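Local coordinates for protein Emp47p (form2) (Saccharomyces cerevisiae, PDB 2A6Z) that serves as a calcium-independent, carbohydrate-binding cargo receptor involved in glycoprotein secretion and required for exit of Emp46p from the endoplasmic reticulum, at residues A[65-70]-A[214-219]; A[157-162]-A[171-176]; A[141-146]-A[179-184]. All blocks are in the same frame, centred on the assembly; numbering follows the deposited sequence.

Interaction 1: residues A[65-70]-A[214-219]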
# COMPACT_ATOMS: atom_id res chain seq x y z
N MET A 65 9.49 -0.47 -4.50
CA MET A 65 8.92 -0.19 -3.20
C MET A 65 8.67 -1.52 -2.49
O MET A 65 7.94 -2.36 -3.05
CB MET A 65 7.62 0.55 -3.34
CG MET A 65 7.48 1.88 -4.02
SD MET A 65 5.90 2.68 -4.41
CE MET A 65 5.15 1.40 -5.43
N GLU A 66 9.20 -1.70 -1.28
CA GLU A 66 8.97 -2.91 -0.50
C GLU A 66 8.27 -2.53 0.78
O GLU A 66 8.84 -1.80 1.62
CB GLU A 66 10.28 -3.62 -0.18
CG GLU A 66 11.02 -4.13 -1.39
CD GLU A 66 12.32 -4.80 -1.18
OE1 GLU A 66 12.78 -4.88 -0.01
OE2 GLU A 66 12.91 -5.28 -2.17
N TRP A 67 7.07 -3.04 0.98
CA TRP A 67 6.28 -2.80 2.22
C TRP A 67 6.27 -4.05 3.05
O TRP A 67 5.92 -5.13 2.55
CB TRP A 67 4.84 -2.44 1.82
CG TRP A 67 4.60 -1.10 1.27
CD1 TRP A 67 4.46 -0.74 -0.03
CD2 TRP A 67 4.44 0.13 2.03
NE1 TRP A 67 4.23 0.62 -0.14
CE2 TRP A 67 4.20 1.16 1.11
CE3 TRP A 67 4.47 0.39 3.42
CZ2 TRP A 67 3.99 2.49 1.53
CZ3 TRP A 67 4.26 1.73 3.79
CH2 TRP A 67 4.04 2.72 2.85
N THR A 68 6.57 -3.90 4.34
CA THR A 68 6.52 -5.00 5.28
C THR A 68 5.34 -4.70 6.26
O THR A 68 5.40 -3.70 6.98
CB THR A 68 7.84 -5.13 6.05
OG1 THR A 68 8.91 -5.33 5.13
CG2 THR A 68 7.80 -6.33 6.98
N PHE A 69 4.33 -5.56 6.24
CA PHE A 69 3.08 -5.26 6.97
C PHE A 69 2.51 -6.53 7.53
O PHE A 69 2.86 -7.64 7.11
CB PHE A 69 2.06 -4.53 6.10
CG PHE A 69 1.23 -5.49 5.25
CD1 PHE A 69 -0.07 -5.82 5.63
CD2 PHE A 69 1.77 -6.10 4.12
CE1 PHE A 69 -0.81 -6.73 4.91
CE2 PHE A 69 1.02 -7.00 3.40
CZ PHE A 69 -0.28 -7.32 3.77
N ARG A 70 1.55 -6.40 8.44
CA ARG A 70 0.82 -7.56 8.89
C ARG A 70 -0.61 -7.12 9.26
O ARG A 70 -0.91 -5.95 9.41
CB ARG A 70 1.48 -8.29 10.08
CG ARG A 70 1.46 -7.46 11.38
CD ARG A 70 2.19 -8.25 12.46
NE ARG A 70 2.04 -7.47 13.72
CZ ARG A 70 2.52 -7.88 14.86
NH1 ARG A 70 3.18 -9.01 14.95
NH2 ARG A 70 2.32 -7.12 15.94
N PHE A 214 5.62 -2.40 9.56
CA PHE A 214 6.92 -2.55 10.21
C PHE A 214 8.03 -1.72 9.53
O PHE A 214 8.98 -1.30 10.21
CB PHE A 214 7.33 -4.00 10.19
CG PHE A 214 6.70 -4.96 11.14
CD1 PHE A 214 7.30 -6.20 11.41
CD2 PHE A 214 5.52 -4.67 11.82
CE1 PHE A 214 6.77 -7.11 12.30
CE2 PHE A 214 4.98 -5.58 12.73
CZ PHE A 214 5.60 -6.77 12.99
N LYS A 215 7.98 -1.60 8.20
CA LYS A 215 9.14 -1.10 7.44
C LYS A 215 8.66 -0.81 6.04
O LYS A 215 7.75 -1.53 5.53
CB LYS A 215 10.21 -2.20 7.40
CG LYS A 215 11.53 -1.85 6.72
CD LYS A 215 12.56 -2.92 6.89
CE LYS A 215 12.31 -4.21 6.17
NZ LYS A 215 13.54 -5.03 6.21
N MET A 216 9.30 0.14 5.37
CA MET A 216 9.12 0.30 3.94
C MET A 216 10.48 0.72 3.39
O MET A 216 11.14 1.58 3.95
CB MET A 216 8.04 1.36 3.63
CG MET A 216 7.71 1.60 2.15
SD MET A 216 8.81 2.97 1.66
CE MET A 216 8.41 3.09 -0.09
N GLN A 217 10.89 0.11 2.29
CA GLN A 217 12.12 0.47 1.66
C GLN A 217 11.87 0.84 0.22
O GLN A 217 11.16 0.13 -0.52
CB GLN A 217 13.16 -0.64 1.76
CG GLN A 217 13.54 -0.69 3.26
CD GLN A 217 14.75 -1.58 3.46
OE1 GLN A 217 15.79 -1.10 3.95
NE2 GLN A 217 14.62 -2.85 3.08
N PHE A 218 12.45 1.94 -0.21
CA PHE A 218 12.38 2.42 -1.58
C PHE A 218 13.76 2.33 -2.19
O PHE A 218 14.73 2.79 -1.53
CB PHE A 218 11.87 3.89 -1.55
CG PHE A 218 11.47 4.37 -2.93
CD1 PHE A 218 10.14 4.32 -3.32
CD2 PHE A 218 12.38 4.84 -3.84
CE1 PHE A 218 9.73 4.75 -4.57
CE2 PHE A 218 11.97 5.31 -5.10
CZ PHE A 218 10.63 5.25 -5.46
N PHE A 219 13.87 1.79 -3.38
CA PHE A 219 15.15 1.71 -4.11
C PHE A 219 15.01 2.35 -5.46
O PHE A 219 13.99 2.23 -6.14
CB PHE A 219 15.61 0.25 -4.30
CG PHE A 219 15.68 -0.56 -3.02
CD1 PHE A 219 16.90 -0.79 -2.40
CD2 PHE A 219 14.55 -1.11 -2.44
CE1 PHE A 219 17.02 -1.53 -1.22
CE2 PHE A 219 14.66 -1.83 -1.26
CZ PHE A 219 15.87 -2.07 -0.61
O HOH W 1 10.03 -3.33 3.70
O HOH W 2 12.36 -4.32 2.54
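Glu-66 pairs with Gln-217 and Thr-68 with Lys-215 where strands 65-70 and 214-219 run antiparallel, their axes 4.8 Å apart at 175°. Glu-66 N gives a hydrogen bond to Gln-217 O (2.8 Å), and Gln-217 N returns one to Glu-66 O. Thr-68 N donates to Lys-215 O, but Thr-68 O accepts from Phe-214 N (2.9 Å), so Phe-214 and Lys-215 both face Thr-68 in a classic beta bulge.

On the buried face Trp-67 meets Met-216. The flexible thioether chain suits a flat indole: in the conformer described, Met-216 CG lies over the six-membered ring, 3.5 Å from its centroid, and SD makes a more distant Met-aromatic contact above it. Met-216 CG stands anti to its own backbone N (chi1 -178°), and the chain then bends at chi2. Beside them Met-65 CG, also in one of two conformers, packs against Phe-218 CD1 at 3.7 Å.

The other face is largely polar, though Phe-219 packs by the Glu-66 carboxylate. One water links Glu-66 O and Thr-68 OG1; a second donates to Glu-66 OE1 and accepts from Gln-217 NE2 (2.7 Å), joining acid and amide that do not touch directly. Ser-2 binds Glu-66 OE2. Toward the bulge, the CE2-CZ side of Phe-214 leans over one face of the Arg-70 guanidinium, planes 58° apart, with Phe-214 CE2 3.6 Å from Arg-70 NE; Glu-212 supplies the salt bridge.

Apolar on the side turned to strand 192-200 and largely polar on the other, this strand pair is characteristic of the beta sandwich of legume-like lectins.

Interaction 2: residues A[157-162]-A[171-176]; sequences STIRVT and LKVQVD
Arg-160 and Gln-174 reach out side by side from a hydrogen-bonded pair of the antiparallel hairpin of 157-162 and 171-176, their ends joined by a bond from Arg-160 NH1 to Gln-174 OE1 (2.9 Å). The oxygen sits only 4° out of the guanidinium plane, and NH1 meets it on a lone pair in the amide's carbonyl plane, although the two flat groups are turned 77° apart. Arg-160 CG is anti to the backbone N (chi1 177°) and the chain runs extended to NE, which lays its methylenes along OE1. Thr-162 CG2 rests 3.4 Å above one face of the guanidinium.

Thr-162 stands beside Lys-172 on the same face, its OG1 3.5 Å from Lys-172 CB. Thr-162 OG1 lies between backbone N and carbonyl carbon and meets a water (2.7 Å) that is also within bonding distance of Gln-174 OE1 and Arg-160 O.

The reverse face is built of branched aliphatics, which suit a buried strand surface. Ile-159 CG2 lies alongside Val-173 CG1 at 4.0 Å, and Val-161 CG1 meets Leu-171 CD1; Leu-122 of the opposing sheet touches Ile-159 and Val-173.

Where the second strand ends, Asp-176 replaces a backbone acceptor by a side-chain one: its OD1 accepts a hydrogen bond from Thr-158 N at 3.0 Å, nearly along the C-O axis, while its own N binds Thr-158 O. A water connects OD2 with Ser-157 OG.

Arg-160 also forms a salt bridge with Glu-66 and donates through NH2 to Ser-2 and Val-222 O. Its charge is probably balanced by Glu-66 and by the chain's C-terminal carboxylate at Val-222, and bonds at NE, NH1 and NH2 should fix the rotation of the guanidinium.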
# COMPACT_ATOMS: atom_id res chain seq x y z
N SER A 157 4.17 -9.91 6.11
CA SER A 157 4.36 -10.16 4.68
C SER A 157 5.15 -9.04 4.08
O SER A 157 5.11 -7.91 4.56
CB SER A 157 3.00 -10.24 4.01
OG SER A 157 2.17 -11.28 4.47
N THR A 158 5.81 -9.38 2.93
CA THR A 158 6.56 -8.36 2.22
C THR A 158 6.00 -8.24 0.79
O THR A 158 6.05 -9.19 0.02
CB THR A 158 8.06 -8.71 2.10
OG1 THR A 158 8.54 -9.06 3.42
CG2 THR A 158 8.84 -7.50 1.59
N ILE A 159 5.48 -7.05 0.49
CA ILE A 159 5.00 -6.75 -0.87
C ILE A 159 6.10 -5.97 -1.56
O ILE A 159 6.48 -4.90 -1.09
CB ILE A 159 3.69 -5.93 -0.84
CG1 ILE A 159 2.56 -6.74 -0.19
CG2 ILE A 159 3.33 -5.47 -2.24
CD1 ILE A 159 1.31 -5.93 0.05
N ARG A 160 6.61 -6.52 -2.69
CA ARG A 160 7.70 -5.86 -3.41
C ARG A 160 7.17 -5.46 -4.77
O ARG A 160 6.79 -6.31 -5.61
CB ARG A 160 8.86 -6.86 -3.54
CG ARG A 160 10.04 -6.30 -4.37
CD ARG A 160 11.24 -7.28 -4.22
NE ARG A 160 12.46 -6.61 -4.72
CZ ARG A 160 12.90 -6.66 -5.96
NH1 ARG A 160 12.27 -7.42 -6.88
NH2 ARG A 160 13.98 -5.96 -6.27
N VAL A 161 7.13 -4.16 -5.00
CA VAL A 161 6.62 -3.57 -6.23
C VAL A 161 7.80 -3.05 -7.01
O VAL A 161 8.60 -2.26 -6.50
CB VAL A 161 5.67 -2.37 -5.93
CG1 VAL A 161 5.01 -1.89 -7.22
CG2 VAL A 161 4.67 -2.76 -4.87
N THR A 162 7.93 -3.48 -8.28
CA THR A 162 9.00 -3.01 -9.12
C THR A 162 8.42 -2.46 -10.40
O THR A 162 7.45 -2.97 -10.95
CB THR A 162 10.03 -4.13 -9.45
OG1 THR A 162 9.35 -5.29 -9.95
CG2 THR A 162 10.84 -4.52 -8.21
N LEU A 171 5.79 -3.71 -14.79
CA LEU A 171 5.27 -3.49 -13.42
C LEU A 171 5.04 -4.88 -12.83
O LEU A 171 4.28 -5.66 -13.41
CB LEU A 171 3.97 -2.71 -13.49
CG LEU A 171 3.24 -2.55 -12.17
CD1 LEU A 171 4.08 -1.72 -11.16
CD2 LEU A 171 1.89 -1.86 -12.40
N LYS A 172 5.69 -5.16 -11.71
CA LYS A 172 5.59 -6.47 -11.10
C LYS A 172 5.35 -6.28 -9.61
O LYS A 172 5.90 -5.37 -8.98
CB LYS A 172 6.86 -7.28 -11.36
CG LYS A 172 6.87 -8.67 -10.73
CD LYS A 172 7.95 -9.53 -11.30
CE LYS A 172 9.27 -9.11 -10.86
NZ LYS A 172 10.22 -10.09 -11.45
N VAL A 173 4.52 -7.17 -9.07
CA VAL A 173 4.32 -7.26 -7.64
C VAL A 173 4.67 -8.70 -7.20
O VAL A 173 4.17 -9.65 -7.80
CB VAL A 173 2.88 -6.91 -7.24
CG1 VAL A 173 2.65 -7.15 -5.76
CG2 VAL A 173 2.59 -5.46 -7.63
N GLN A 174 5.52 -8.79 -6.18
CA GLN A 174 5.86 -10.05 -5.52
C GLN A 174 5.34 -10.00 -4.09
O GLN A 174 5.28 -8.93 -3.48
CB GLN A 174 7.37 -10.24 -5.50
CG GLN A 174 7.97 -10.43 -6.92
CD GLN A 174 9.47 -10.13 -6.88
OE1 GLN A 174 9.83 -8.96 -6.85
NE2 GLN A 174 10.30 -11.12 -6.83
N VAL A 175 4.97 -11.17 -3.57
CA VAL A 175 4.61 -11.33 -2.17
C VAL A 175 5.55 -12.38 -1.61
O VAL A 175 5.62 -13.52 -2.11
CB VAL A 175 3.14 -11.80 -2.04
CG1 VAL A 175 2.83 -12.14 -0.58
CG2 VAL A 175 2.18 -10.76 -2.61
N ASP A 176 6.33 -11.97 -0.60
CA ASP A 176 7.30 -12.88 0.02
C ASP A 176 8.20 -13.50 -1.07
O ASP A 176 8.56 -14.68 -0.98
CB ASP A 176 6.61 -13.97 0.82
CG ASP A 176 5.61 -13.42 1.84
OD1 ASP A 176 5.58 -12.29 2.25
OD2 ASP A 176 4.79 -14.36 2.23
O HOH W 3 2.63 -13.80 3.52
O HOH W 4 8.34 -6.93 -8.01

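Interaction 3: residues A[141-146]-A[179-184]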
# COMPACT_ATOMS: atom_id res chain seq x y z
N GLN A 141 -12.92 -4.88 -11.70
CA GLN A 141 -12.07 -3.87 -12.35
C GLN A 141 -10.59 -4.04 -12.01
O GLN A 141 -9.78 -3.35 -12.62
CB GLN A 141 -12.55 -2.44 -12.02
CG GLN A 141 -13.95 -2.26 -12.66
CD GLN A 141 -14.58 -0.94 -12.83
OE1 GLN A 141 -14.19 -0.12 -12.02
NE2 GLN A 141 -15.50 -0.78 -13.79
N SER A 142 -10.21 -4.97 -11.13
CA SER A 142 -8.75 -5.21 -10.91
C SER A 142 -8.10 -5.51 -12.24
O SER A 142 -8.62 -6.33 -13.02
CB SER A 142 -8.58 -6.42 -10.00
OG SER A 142 -9.34 -6.30 -8.82
N PHE A 143 -6.95 -4.88 -12.51
CA PHE A 143 -6.25 -5.24 -13.75
C PHE A 143 -5.43 -6.49 -13.56
O PHE A 143 -5.07 -7.10 -14.57
CB PHE A 143 -5.40 -4.07 -14.32
CG PHE A 143 -4.18 -3.68 -13.47
CD1 PHE A 143 -2.97 -4.34 -13.69
CD2 PHE A 143 -4.27 -2.70 -12.49
CE1 PHE A 143 -1.85 -4.03 -12.92
CE2 PHE A 143 -3.12 -2.38 -11.72
CZ PHE A 143 -1.93 -3.04 -11.95
N ALA A 144 -5.13 -6.85 -12.32
CA ALA A 144 -4.31 -8.02 -12.03
C ALA A 144 -4.57 -8.37 -10.56
O ALA A 144 -4.95 -7.51 -9.78
CB ALA A 144 -2.84 -7.76 -12.29
N SER A 145 -4.30 -9.63 -10.22
CA SER A 145 -4.50 -10.05 -8.84
C SER A 145 -3.82 -11.36 -8.58
O SER A 145 -3.47 -12.10 -9.52
CB SER A 145 -6.00 -10.15 -8.53
OG SER A 145 -6.56 -11.22 -9.35
N CYS A 146 -3.66 -11.68 -7.29
CA CYS A 146 -3.31 -13.01 -6.87
C CYS A 146 -4.02 -13.31 -5.57
O CYS A 146 -4.40 -12.40 -4.81
CB CYS A 146 -1.79 -13.21 -6.72
SG CYS A 146 -1.04 -12.23 -5.40
N VAL A 179 6.20 -14.15 -7.34
CA VAL A 179 5.40 -13.27 -8.18
C VAL A 179 3.93 -13.42 -7.91
O VAL A 179 3.40 -14.51 -7.89
CB VAL A 179 5.76 -13.48 -9.68
CG1 VAL A 179 5.56 -14.89 -10.13
CG2 VAL A 179 4.93 -12.54 -10.54
N CYS A 180 3.25 -12.25 -7.77
CA CYS A 180 1.81 -12.13 -7.65
C CYS A 180 1.20 -11.81 -9.02
O CYS A 180 0.35 -12.54 -9.52
CB CYS A 180 1.50 -11.05 -6.62
SG CYS A 180 -0.25 -10.62 -6.42
N PHE A 181 1.73 -10.74 -9.65
CA PHE A 181 1.31 -10.42 -11.00
C PHE A 181 2.42 -9.60 -11.66
O PHE A 181 3.25 -9.01 -11.00
CB PHE A 181 -0.05 -9.71 -11.05
CG PHE A 181 -0.10 -8.29 -10.43
CD1 PHE A 181 0.44 -7.18 -11.08
CD2 PHE A 181 -0.76 -8.10 -9.23
CE1 PHE A 181 0.34 -5.91 -10.58
CE2 PHE A 181 -0.88 -6.77 -8.68
CZ PHE A 181 -0.33 -5.71 -9.41
N GLN A 182 2.34 -9.53 -12.99
CA GLN A 182 3.19 -8.58 -13.73
C GLN A 182 2.49 -8.17 -15.00
O GLN A 182 1.64 -8.90 -15.54
CB GLN A 182 4.58 -9.16 -14.04
CG GLN A 182 4.57 -10.30 -15.04
CD GLN A 182 5.97 -10.78 -15.34
OE1 GLN A 182 6.70 -11.14 -14.44
NE2 GLN A 182 6.30 -10.78 -16.64
N THR A 183 2.87 -7.00 -15.52
CA THR A 183 2.27 -6.50 -16.77
C THR A 183 3.20 -5.46 -17.37
O THR A 183 3.98 -4.80 -16.68
CB THR A 183 0.90 -5.87 -16.48
OG1 THR A 183 0.28 -5.48 -17.74
CG2 THR A 183 0.97 -4.61 -15.61
N ARG A 184 3.06 -5.26 -18.69
CA ARG A 184 3.70 -4.18 -19.42
C ARG A 184 2.64 -3.24 -19.99
O ARG A 184 2.95 -2.36 -20.80
CB ARG A 184 4.60 -4.72 -20.54
CG ARG A 184 5.85 -5.38 -19.95
CD ARG A 184 6.83 -5.84 -21.01
NE ARG A 184 8.04 -6.43 -20.48
CZ ARG A 184 8.18 -7.72 -20.20
NH1 ARG A 184 7.14 -8.52 -20.34
NH2 ARG A 184 9.32 -8.21 -19.72
O HOH W 5 -1.29 -12.57 -11.98
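Cys-146 and Cys-180 are joined by a disulfide, SG to SG 2.1 Å, with a torsion of -98° about the sulfur bond. This is the covalent tie between segments 141-146 and 179-184, whose strands run antiparallel with axes 5.6 Å apart and share no direct hydrogen bond. The cysteines approach from different rotamers: Cys-180 SG is anti to its backbone N (chi1 175°), whereas Cys-146 SG lies between N and carbonyl carbon.

Next to the disulfide the packing is close. Ala-144 CB sits over one face of the Phe-181 ring, 3.6 Å from the centroid and 3.4 Å from CG; a methyl is small enough to let the ring come this near the backbone. Phe-143 crosses Phe-181 at about a right angle, its CE1 3.7 Å from Phe-181 CE1, and the ring planes stand 79° apart in an oblique pair. The same Phe-143 CE1 reaches Thr-183 CG2 at 3.9 Å, at the margin of the cluster.

The polar side is looser. Here a water lies 3.0 Å from Cys-180 O, with a longer, weak approach to Ser-145 O. The side chains of Ser-145 and Gln-182 point away from the contact.

The two strands are edge strands of different sheets. Strand 144-147 is bonded to strand 121-128, through Ala-144 to Gly-124 and Cys-146 to Leu-122; in the other sheet Cys-180 and Phe-181 both face Val-173 in a classic beta bulge. Phe-181 reaches inward to Leu-110 and Leu-122, while a short helical turn precedes Ser-142.

Interactions 1 and 2 lie side by side in one sheet, centres 10 Å apart: strands 63-72 and 153-164 are neighbours, and Met-65 O lies 2.8 Å from Val-161 N in a probable hydrogen bond. On the polar face Ser-2 serves both. Interaction 3 continues the series at the sheet's outer strand 178-183, its other segment lying in the opposing sheet; its centre is 11 Å from that of interaction 2, with Val-173 O 2.8 Å from Cys-180 N. Interactions 1 and 3 do not touch, their nearest atoms being about 10 Å apart. Together they step from near the sheet's middle to its rim, where the disulfide ties it to the opposing sheet.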